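Local coordinates for carboxyltransferase domain-containing protein (Pyrococcus horikoshii, PDB 2PHC) that is of unknown function but, as a carboxyltransferase-domain protein, probably binds ATP and acts as a hydrolase, at residues F11-G16 against S68-I73; G133-G138 against R188-G193. All blocks are in the same frame, centred on the assembly; numbering follows the deposited sequence.

Interaction 1 of 2, residues F11-G16 against S68-I73; sequences FLISFG and SYLKRI
Leu70 reaches the strand with CG beside its own backbone N and anti to its carbonyl carbon (chi1 -75°), which sends the fork of the side chain from helix 63-82 toward Phe11 and Ile13. The strand backbone directs Phe11 CB toward the helix, and a first torsion of the same kind (chi1 -68°) then puts CG beside the backbone N, with the base of the ring near Leu70 CD1. The two leucine methyls divide the work. CD1 comes against the root of the phenylalanine, 3.5 Å from Phe11 CB, and lies 3.9 Å from Phe11 CG, so that it meets the ring obliquely where the ring joins the chain. CD2 turns to the other strand residue and lies 4.2 Å from Ile13 CD1, a looser touch between the ends of two aliphatic chains.

Phe11 and Ile13 can share one leucine because alternate residues of a strand face the same way; Leu12, between them, faces the other side of the sheet and packs on Leu53. A branched side chain suits the helix position, since one residue serves two neighbours on the strand. Nothing polar crosses: the contact is made by carbon atoms alone, and all three residues are buried. The nearest CA atoms, those of Ile13 and Leu70, are 8.2 Å apart, leaving the side chains to bridge the layers.

Other parts of the chain close round this spot. Tyr63, at the start of the same helix, meets the Phe11 ring edge-to-face; Leu30 of helix 21-37 packs on Ile13, and Ile3 touches both Ile13 and Leu70. Backbone bonds from Phe11 to Val54 and from Ile13 to Leu52 hold the strand in its sheet. A helix laid on one face of a four-stranded antiparallel sheet, with apolar side chains between them, is the hallmark of a two-layer alpha/beta sandwich.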
ATOM      1  N   PHE A  11     -24.249 -11.128  -6.423  1.00 29.71           N
ATOM      2  CA  PHE A  11     -23.786  -9.801  -5.942  1.00 30.66           C
ATOM      3  C   PHE A  11     -22.399  -9.466  -6.462  1.00 29.42           C
ATOM      4  O   PHE A  11     -21.643 -10.313  -6.721  1.00 28.92           O
ATOM      5  CB  PHE A  11     -23.791  -9.743  -4.369  1.00 30.66           C
ATOM      6  CG  PHE A  11     -25.186  -9.783  -3.767  1.00 32.16           C
ATOM      7  CD1 PHE A  11     -25.789 -10.982  -3.468  1.00 33.56           C
ATOM      8  CD2 PHE A  11     -25.898  -8.611  -3.553  1.00 33.71           C
ATOM      9  CE1 PHE A  11     -27.061 -11.019  -2.975  1.00 33.13           C
ATOM     10  CE2 PHE A  11     -27.168  -8.667  -3.076  1.00 36.72           C
ATOM     11  CZ  PHE A  11     -27.732  -9.883  -2.757  1.00 33.06           C
ATOM     12  N   LEU A  12     -22.095  -8.203  -6.622  1.00 30.15           N
ATOM     13  CA  LEU A  12     -20.792  -7.812  -7.028  1.00 30.67           C
ATOM     14  C   LEU A  12     -20.235  -6.895  -5.932  1.00 31.84           C
ATOM     15  O   LEU A  12     -20.892  -5.905  -5.557  1.00 31.65           O
ATOM     16  CB  LEU A  12     -20.891  -7.027  -8.346  1.00 30.23           C
ATOM     17  CG  LEU A  12     -19.600  -6.643  -9.080  1.00 31.41           C
ATOM     18  CD1 LEU A  12     -18.923  -7.791  -9.827  1.00 24.53           C
ATOM     19  CD2 LEU A  12     -19.816  -5.418  -9.997  1.00 32.61           C
ATOM     20  N   ILE A  13     -19.162  -7.386  -5.363  1.00 31.35           N
ATOM     21  CA  ILE A  13     -18.229  -6.619  -4.671  1.00 31.73           C
ATOM     22  C   ILE A  13     -17.232  -6.058  -5.597  1.00 31.93           C
ATOM     23  O   ILE A  13     -16.557  -6.651  -6.316  1.00 32.18           O
ATOM     24  CB  ILE A  13     -17.572  -7.385  -3.541  1.00 32.07           C
ATOM     25  CG1 ILE A  13     -18.581  -8.258  -2.841  1.00 33.22           C
ATOM     26  CG2 ILE A  13     -16.956  -6.460  -2.559  1.00 32.48           C
ATOM     27  CD1 ILE A  13     -18.076  -9.555  -2.473  1.00 30.41           C
ATOM     28  N   SER A  14     -17.114  -4.832  -5.422  1.00 33.60           N
ATOM     29  CA  SER A  14     -16.769  -3.754  -6.361  1.00 38.28           C
ATOM     30  C   SER A  14     -15.815  -2.736  -5.718  1.00 39.54           C
ATOM     31  O   SER A  14     -15.909  -2.495  -4.536  1.00 38.57           O
ATOM     32  CB  SER A  14     -18.052  -3.043  -6.869  1.00 38.73           C
ATOM     33  OG  SER A  14     -17.651  -2.022  -7.734  1.00 39.87           O
ATOM     34  N   PHE A  15     -14.399  -2.343  -5.953  1.00 42.37           N
ATOM     35  CA  PHE A  15     -13.451  -1.669  -5.032  1.00 45.42           C
ATOM     36  C   PHE A  15     -13.045  -0.164  -5.248  1.00 49.45           C
ATOM     37  O   PHE A  15     -12.409   0.439  -4.292  1.00 49.90           O
ATOM     38  CB  PHE A  15     -12.187  -2.533  -4.805  1.00 44.54           C
ATOM     39  CG  PHE A  15     -12.433  -3.799  -4.040  1.00 39.41           C
ATOM     40  CD1 PHE A  15     -12.158  -3.868  -2.686  1.00 38.25           C
ATOM     41  CD2 PHE A  15     -12.978  -4.904  -4.667  1.00 35.63           C
ATOM     42  CE1 PHE A  15     -12.375  -5.030  -1.967  1.00 36.57           C
ATOM     43  CE2 PHE A  15     -13.227  -6.073  -3.987  1.00 39.65           C
ATOM     44  CZ  PHE A  15     -12.910  -6.142  -2.581  1.00 41.23           C
ATOM     45  N   GLY A  16     -13.328   0.476  -6.412  1.00 51.00           N
ATOM     46  CA  GLY A  16     -13.802  -0.073  -7.688  1.00 53.63           C
ATOM     47  C   GLY A  16     -13.188   0.760  -8.836  1.00 55.82           C
ATOM     48  O   GLY A  16     -12.590   1.831  -8.586  1.00 56.85           O
ATOM     49  N   SER A  68     -26.156  -9.432   3.479  1.00 36.52           N
ATOM     50  CA  SER A  68     -25.690  -9.080   4.821  1.00 35.04           C
ATOM     51  C   SER A  68     -24.384  -9.722   5.057  1.00 32.65           C
ATOM     52  O   SER A  68     -23.484  -9.054   5.531  1.00 31.65           O
ATOM     53  CB  SER A  68     -26.690  -9.484   5.960  1.00 35.82           C
ATOM     54  OG  SER A  68     -27.908  -8.719   5.851  1.00 39.57           O
ATOM     55  N   TYR A  69     -24.281 -11.010   4.750  1.00 29.33           N
ATOM     56  CA  TYR A  69     -23.075 -11.754   4.977  1.00 29.98           C
ATOM     57  C   TYR A  69     -21.820 -11.164   4.247  1.00 30.66           C
ATOM     58  O   TYR A  69     -20.671 -11.321   4.732  1.00 31.60           O
ATOM     59  CB  TYR A  69     -23.343 -13.149   4.410  1.00 30.22           C
ATOM     60  CG  TYR A  69     -22.180 -14.129   4.485  1.00 34.97           C
ATOM     61  CD1 TYR A  69     -22.195 -15.165   5.422  1.00 36.53           C
ATOM     62  CD2 TYR A  69     -21.073 -14.045   3.588  1.00 34.52           C
ATOM     63  CE1 TYR A  69     -21.175 -16.090   5.483  1.00 38.35           C
ATOM     64  CE2 TYR A  69     -20.020 -14.987   3.637  1.00 34.06           C
ATOM     65  CZ  TYR A  69     -20.079 -15.976   4.628  1.00 40.53           C
ATOM     66  OH  TYR A  69     -19.100 -16.944   4.747  1.00 45.08           O
ATOM     67  N   LEU A  70     -22.037 -10.531   3.088  1.00 28.91           N
ATOM     68  CA  LEU A  70     -20.932 -10.177   2.215  1.00 31.17           C
ATOM     69  C   LEU A  70     -20.497  -8.859   2.770  1.00 30.81           C
ATOM     70  O   LEU A  70     -19.326  -8.538   2.730  1.00 30.17           O
ATOM     71  CB  LEU A  70     -21.342 -10.052   0.744  1.00 30.37           C
ATOM     72  CG  LEU A  70     -21.623 -11.306  -0.083  1.00 29.87           C
ATOM     73  CD1 LEU A  70     -22.125 -10.869  -1.546  1.00 25.32           C
ATOM     74  CD2 LEU A  70     -20.379 -12.127  -0.157  1.00 28.91           C
ATOM     75  N   LYS A  71     -21.464  -8.136   3.347  1.00 30.40           N
ATOM     76  CA  LYS A  71     -21.163  -6.879   3.975  1.00 29.27           C
ATOM     77  C   LYS A  71     -20.257  -7.151   5.195  1.00 27.97           C
ATOM     78  O   LYS A  71     -19.396  -6.347   5.497  1.00 27.43           O
ATOM     79  CB  LYS A  71     -22.459  -6.158   4.362  1.00 30.97           C
ATOM     80  CG  LYS A  71     -22.929  -5.127   3.388  1.00 32.05           C
ATOM     81  CD  LYS A  71     -24.421  -4.884   3.569  1.00 37.97           C
ATOM     82  CE  LYS A  71     -24.976  -4.086   2.332  1.00 44.36           C
ATOM     83  NZ  LYS A  71     -26.334  -3.449   2.493  1.00 45.39           N
ATOM     84  N   ARG A  72     -20.431  -8.321   5.827  1.00 27.95           N
ATOM     85  CA  ARG A  72     -19.816  -8.656   7.128  1.00 28.46           C
ATOM     86  C   ARG A  72     -18.431  -9.238   6.920  1.00 26.99           C
ATOM     87  O   ARG A  72     -17.479  -8.867   7.570  1.00 25.95           O
ATOM     88  CB  ARG A  72     -20.721  -9.615   7.900  1.00 28.51           C
ATOM     89  CG  ARG A  72     -22.177  -8.927   8.028  1.00 30.27           C
ATOM     90  CD  ARG A  72     -23.185  -9.698   8.743  1.00 32.41           C
ATOM     91  NE  ARG A  72     -23.192 -11.124   8.410  1.00 44.04           N
ATOM     92  CZ  ARG A  72     -24.214 -11.946   8.680  1.00 43.26           C
ATOM     93  NH1 ARG A  72     -25.301 -11.466   9.304  1.00 44.39           N
ATOM     94  NH2 ARG A  72     -24.124 -13.231   8.352  1.00 40.82           N
ATOM     95  N   ILE A  73     -18.339 -10.140   5.980  1.00 26.59           N
ATOM     96  CA  ILE A  73     -17.038 -10.624   5.559  1.00 26.31           C
ATOM     97  C   ILE A  73     -16.114  -9.496   4.958  1.00 25.69           C
ATOM     98  O   ILE A  73     -14.993  -9.465   5.300  1.00 25.43           O
ATOM     99  CB  ILE A  73     -17.234 -11.981   4.786  1.00 28.65           C
ATOM    100  CG1 ILE A  73     -15.927 -12.784   4.686  1.00 29.01           C
ATOM    101  CG2 ILE A  73     -17.850 -11.784   3.448  1.00 29.10           C
ATOM    102  CD1 ILE A  73     -16.213 -14.189   4.631  1.00 31.44           C
TER

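Interaction 2 of 2, residues G133-G138 against R188-G193; sequences GFAYLG and RTFNPG
Phe190 lays the CD1-CE1-CZ side of its ring along the backbone at the start of strand 134-138. Its CD1 lies 3.9 Å from Gly133 CA, and CE1 is just as near that carbon. Further along, CZ comes within 3.8 Å of Phe134 O and 4.3 Å of Ala135 CB. The approaches of Gly133 CA and Phe134 O are oblique to the ring. Phe190 CB points toward the strand, and the first torsion (chi1 -68°), with CG beside the backbone N, carries the ring onto Gly133.

Small residues suit the strand here. A CB on Gly133 would run into Phe190 CD1, whereas Ala135, two places on, offers a single methyl near the tip of the ring. Phe134, between them, directs its side chain to the other side and joins only through its backbone; its ring packs edge-to-face with Trp179 and Tyr171. With an alanine in place of Phe190 the ring would be lost, and Gly133 CA and the start of the strand would probably lose much of their apolar contact with the loop.

Outside this first shell, Phe130 meets the Phe190 ring with the planes at about 55°, while Leu128 and Trp170 touch it from the two strands that flank 134-138. Trp170 also ties in the loop, for its NE1 is hydrogen-bonded to Thr189 OG1, just before the phenylalanine. Backbone bonds from Gly133 to Ala172 and from Ala135 to Trp170 set the strand in place.

No hydrogen bond passes between residues 133-138 and 188-193; the hold on the loop here comes from burial of an aromatic ring. Such a contact has little directional demand and depends chiefly on shape, on a bulky ring fitting against a glycine and the small methyl of an alanine.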
ATOM      1  N   GLY A 133      20.235  -0.062   8.169  1.00 34.07           N
ATOM      2  CA  GLY A 133      18.815  -0.365   7.836  1.00 35.55           C
ATOM      3  C   GLY A 133      18.243   0.254   6.534  1.00 32.43           C
ATOM      4  O   GLY A 133      18.400   1.415   6.267  1.00 31.47           O
ATOM      5  N   PHE A 134      17.510  -0.546   5.778  1.00 31.18           N
ATOM      6  CA  PHE A 134      16.724  -0.077   4.628  1.00 27.22           C
ATOM      7  C   PHE A 134      15.410  -0.916   4.646  1.00 24.72           C
ATOM      8  O   PHE A 134      15.458  -2.091   4.956  1.00 22.47           O
ATOM      9  CB  PHE A 134      17.530  -0.293   3.321  1.00 25.36           C
ATOM     10  CG  PHE A 134      16.934   0.442   2.101  1.00 25.25           C
ATOM     11  CD1 PHE A 134      17.256   1.768   1.807  1.00 20.15           C
ATOM     12  CD2 PHE A 134      16.001  -0.154   1.325  1.00 22.83           C
ATOM     13  CE1 PHE A 134      16.639   2.417   0.776  1.00 17.14           C
ATOM     14  CE2 PHE A 134      15.408   0.482   0.261  1.00 21.06           C
ATOM     15  CZ  PHE A 134      15.725   1.768  -0.009  1.00 20.23           C
ATOM     16  N   ALA A 135      14.256  -0.304   4.358  1.00 23.89           N
ATOM     17  CA  ALA A 135      13.017  -1.024   4.107  1.00 20.87           C
ATOM     18  C   ALA A 135      12.620  -0.963   2.651  1.00 21.47           C
ATOM     19  O   ALA A 135      12.591   0.091   2.031  1.00 19.80           O
ATOM     20  CB  ALA A 135      11.938  -0.461   4.925  1.00 23.06           C
ATOM     21  N   TYR A 136      12.270  -2.116   2.113  1.00 20.67           N
ATOM     22  CA  TYR A 136      12.107  -2.267   0.699  1.00 21.49           C
ATOM     23  C   TYR A 136      10.678  -2.582   0.592  1.00 21.65           C
ATOM     24  O   TYR A 136      10.197  -3.423   1.365  1.00 23.06           O
ATOM     25  CB  TYR A 136      12.867  -3.467   0.211  1.00 20.67           C
ATOM     26  CG  TYR A 136      14.350  -3.336   0.199  1.00 24.53           C
ATOM     27  CD1 TYR A 136      15.046  -3.056  -1.012  1.00 25.93           C
ATOM     28  CD2 TYR A 136      15.074  -3.644   1.326  1.00 27.62           C
ATOM     29  CE1 TYR A 136      16.413  -3.023  -1.042  1.00 28.61           C
ATOM     30  CE2 TYR A 136      16.422  -3.636   1.298  1.00 31.92           C
ATOM     31  CZ  TYR A 136      17.094  -3.298   0.098  1.00 33.70           C
ATOM     32  OH  TYR A 136      18.483  -3.282   0.103  1.00 41.94           O
ATOM     33  N   LEU A 137       9.997  -1.947  -0.352  1.00 21.60           N
ATOM     34  CA  LEU A 137       8.502  -1.942  -0.382  1.00 22.22           C
ATOM     35  C   LEU A 137       8.061  -2.299  -1.774  1.00 22.88           C
ATOM     36  O   LEU A 137       8.880  -2.239  -2.692  1.00 25.41           O
ATOM     37  CB  LEU A 137       7.831  -0.615   0.001  1.00 20.16           C
ATOM     38  CG  LEU A 137       8.152   0.054   1.298  1.00 21.74           C
ATOM     39  CD1 LEU A 137       7.412   1.381   1.292  1.00 27.60           C
ATOM     40  CD2 LEU A 137       7.957  -0.730   2.630  1.00 25.81           C
ATOM     41  N   GLY A 138       6.824  -2.821  -1.897  1.00 22.09           N
ATOM     42  CA  GLY A 138       6.300  -3.295  -3.111  1.00 18.29           C
ATOM     43  C   GLY A 138       5.006  -2.560  -3.210  1.00 18.08           C
ATOM     44  O   GLY A 138       4.430  -2.160  -2.227  1.00 18.32           O
ATOM     45  N   ARG A 188      12.047   7.370  14.269  1.00 36.01           N
ATOM     46  CA  ARG A 188      13.233   6.525  14.220  1.00 34.51           C
ATOM     47  C   ARG A 188      12.685   5.143  13.918  1.00 35.03           C
ATOM     48  O   ARG A 188      12.292   4.386  14.841  1.00 34.19           O
ATOM     49  CB  ARG A 188      13.961   6.528  15.521  1.00 34.96           C
ATOM     50  CG  ARG A 188      15.328   5.925  15.434  1.00 39.94           C
ATOM     51  CD  ARG A 188      16.075   6.049  16.772  1.00 44.65           C
ATOM     52  NE  ARG A 188      17.252   5.182  16.766  1.00 44.18           N
ATOM     53  CZ  ARG A 188      18.227   5.246  17.663  1.00 46.54           C
ATOM     54  NH1 ARG A 188      18.160   6.139  18.639  1.00 46.33           N
ATOM     55  NH2 ARG A 188      19.257   4.416  17.584  1.00 44.15           N
ATOM     56  N   THR A 189      12.689   4.809  12.618  1.00 33.58           N
ATOM     57  CA  THR A 189      12.066   3.559  12.132  1.00 32.04           C
ATOM     58  C   THR A 189      12.807   2.261  12.492  1.00 30.84           C
ATOM     59  O   THR A 189      12.193   1.184  12.617  1.00 31.60           O
ATOM     60  CB  THR A 189      11.749   3.631  10.603  1.00 31.66           C
ATOM     61  OG1 THR A 189      12.959   3.851   9.873  1.00 30.74           O
ATOM     62  CG2 THR A 189      10.693   4.753  10.294  1.00 29.71           C
ATOM     63  N   PHE A 190      14.119   2.345  12.651  1.00 31.07           N
ATOM     64  CA  PHE A 190      14.936   1.230  13.125  1.00 30.10           C
ATOM     65  C   PHE A 190      15.705   1.674  14.388  1.00 29.90           C
ATOM     66  O   PHE A 190      16.402   2.688  14.432  1.00 30.37           O
ATOM     67  CB  PHE A 190      15.944   0.682  12.026  1.00 31.46           C
ATOM     68  CG  PHE A 190      15.297  -0.046  10.799  1.00 28.64           C
ATOM     69  CD1 PHE A 190      15.905  -1.189  10.263  1.00 29.89           C
ATOM     70  CD2 PHE A 190      14.161   0.468  10.126  1.00 31.47           C
ATOM     71  CE1 PHE A 190      15.377  -1.832   9.089  1.00 21.53           C
ATOM     72  CE2 PHE A 190      13.607  -0.143   8.972  1.00 25.36           C
ATOM     73  CZ  PHE A 190      14.269  -1.271   8.440  1.00 27.39           C
ATOM     74  N   ASN A 191      15.655   0.893  15.425  1.00 31.05           N
ATOM     75  CA  ASN A 191      16.207   1.386  16.673  1.00 33.55           C
ATOM     76  C   ASN A 191      16.675   0.204  17.377  1.00 35.15           C
ATOM     77  O   ASN A 191      15.845  -0.487  17.911  1.00 34.87           O
ATOM     78  CB  ASN A 191      15.145   2.117  17.508  1.00 32.50           C
ATOM     79  CG  ASN A 191      15.733   2.754  18.764  1.00 33.96           C
ATOM     80  OD1 ASN A 191      16.837   2.407  19.198  1.00 31.10           O
ATOM     81  ND2 ASN A 191      14.968   3.650  19.381  1.00 30.70           N
ATOM     82  N   PRO A 192      18.008  -0.089  17.331  1.00 37.52           N
ATOM     83  CA  PRO A 192      18.454  -1.320  18.032  1.00 39.27           C
ATOM     84  C   PRO A 192      18.139  -1.055  19.539  1.00 39.36           C
ATOM     85  O   PRO A 192      17.912   0.108  19.944  1.00 40.69           O
ATOM     86  CB  PRO A 192      19.967  -1.402  17.683  1.00 40.68           C
ATOM     87  CG  PRO A 192      20.385   0.064  17.562  1.00 40.28           C
ATOM     88  CD  PRO A 192      19.146   0.673  16.794  1.00 37.50           C
ATOM     89  N   GLY A 193      17.964  -2.030  20.398  1.00 39.45           N
ATOM     90  CA  GLY A 193      17.478  -1.486  21.724  1.00 39.82           C
ATOM     91  C   GLY A 193      16.043  -0.904  21.837  1.00 39.38           C
ATOM     92  O   GLY A 193      15.678  -0.257  22.830  1.00 37.40           O
TER

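Overall arrangement
The two contacts belong to different halves of an elongated chain. Interaction 1 joins a helix to the antiparallel sheet of strands 3-5, 10-14, 51-56 and 42-48, whereas interaction 2 ties the loop between strands 180-184 and 205-211 to the larger mixed sheet. They come one after the other along the sequence, interaction 1 closing before interaction 2 opens, and share no helix, strand or sheet. Their centres are 36 Å apart, on opposite sides of the centre of the chain, and their nearest atoms about 17 Å. Each is therefore local to its own half, with no direct contact between them, although all four segments belong to the same carboxyltransferase subdomain C and D family, consistent with a cyclophilin-like fold for the half built on the mixed sheet.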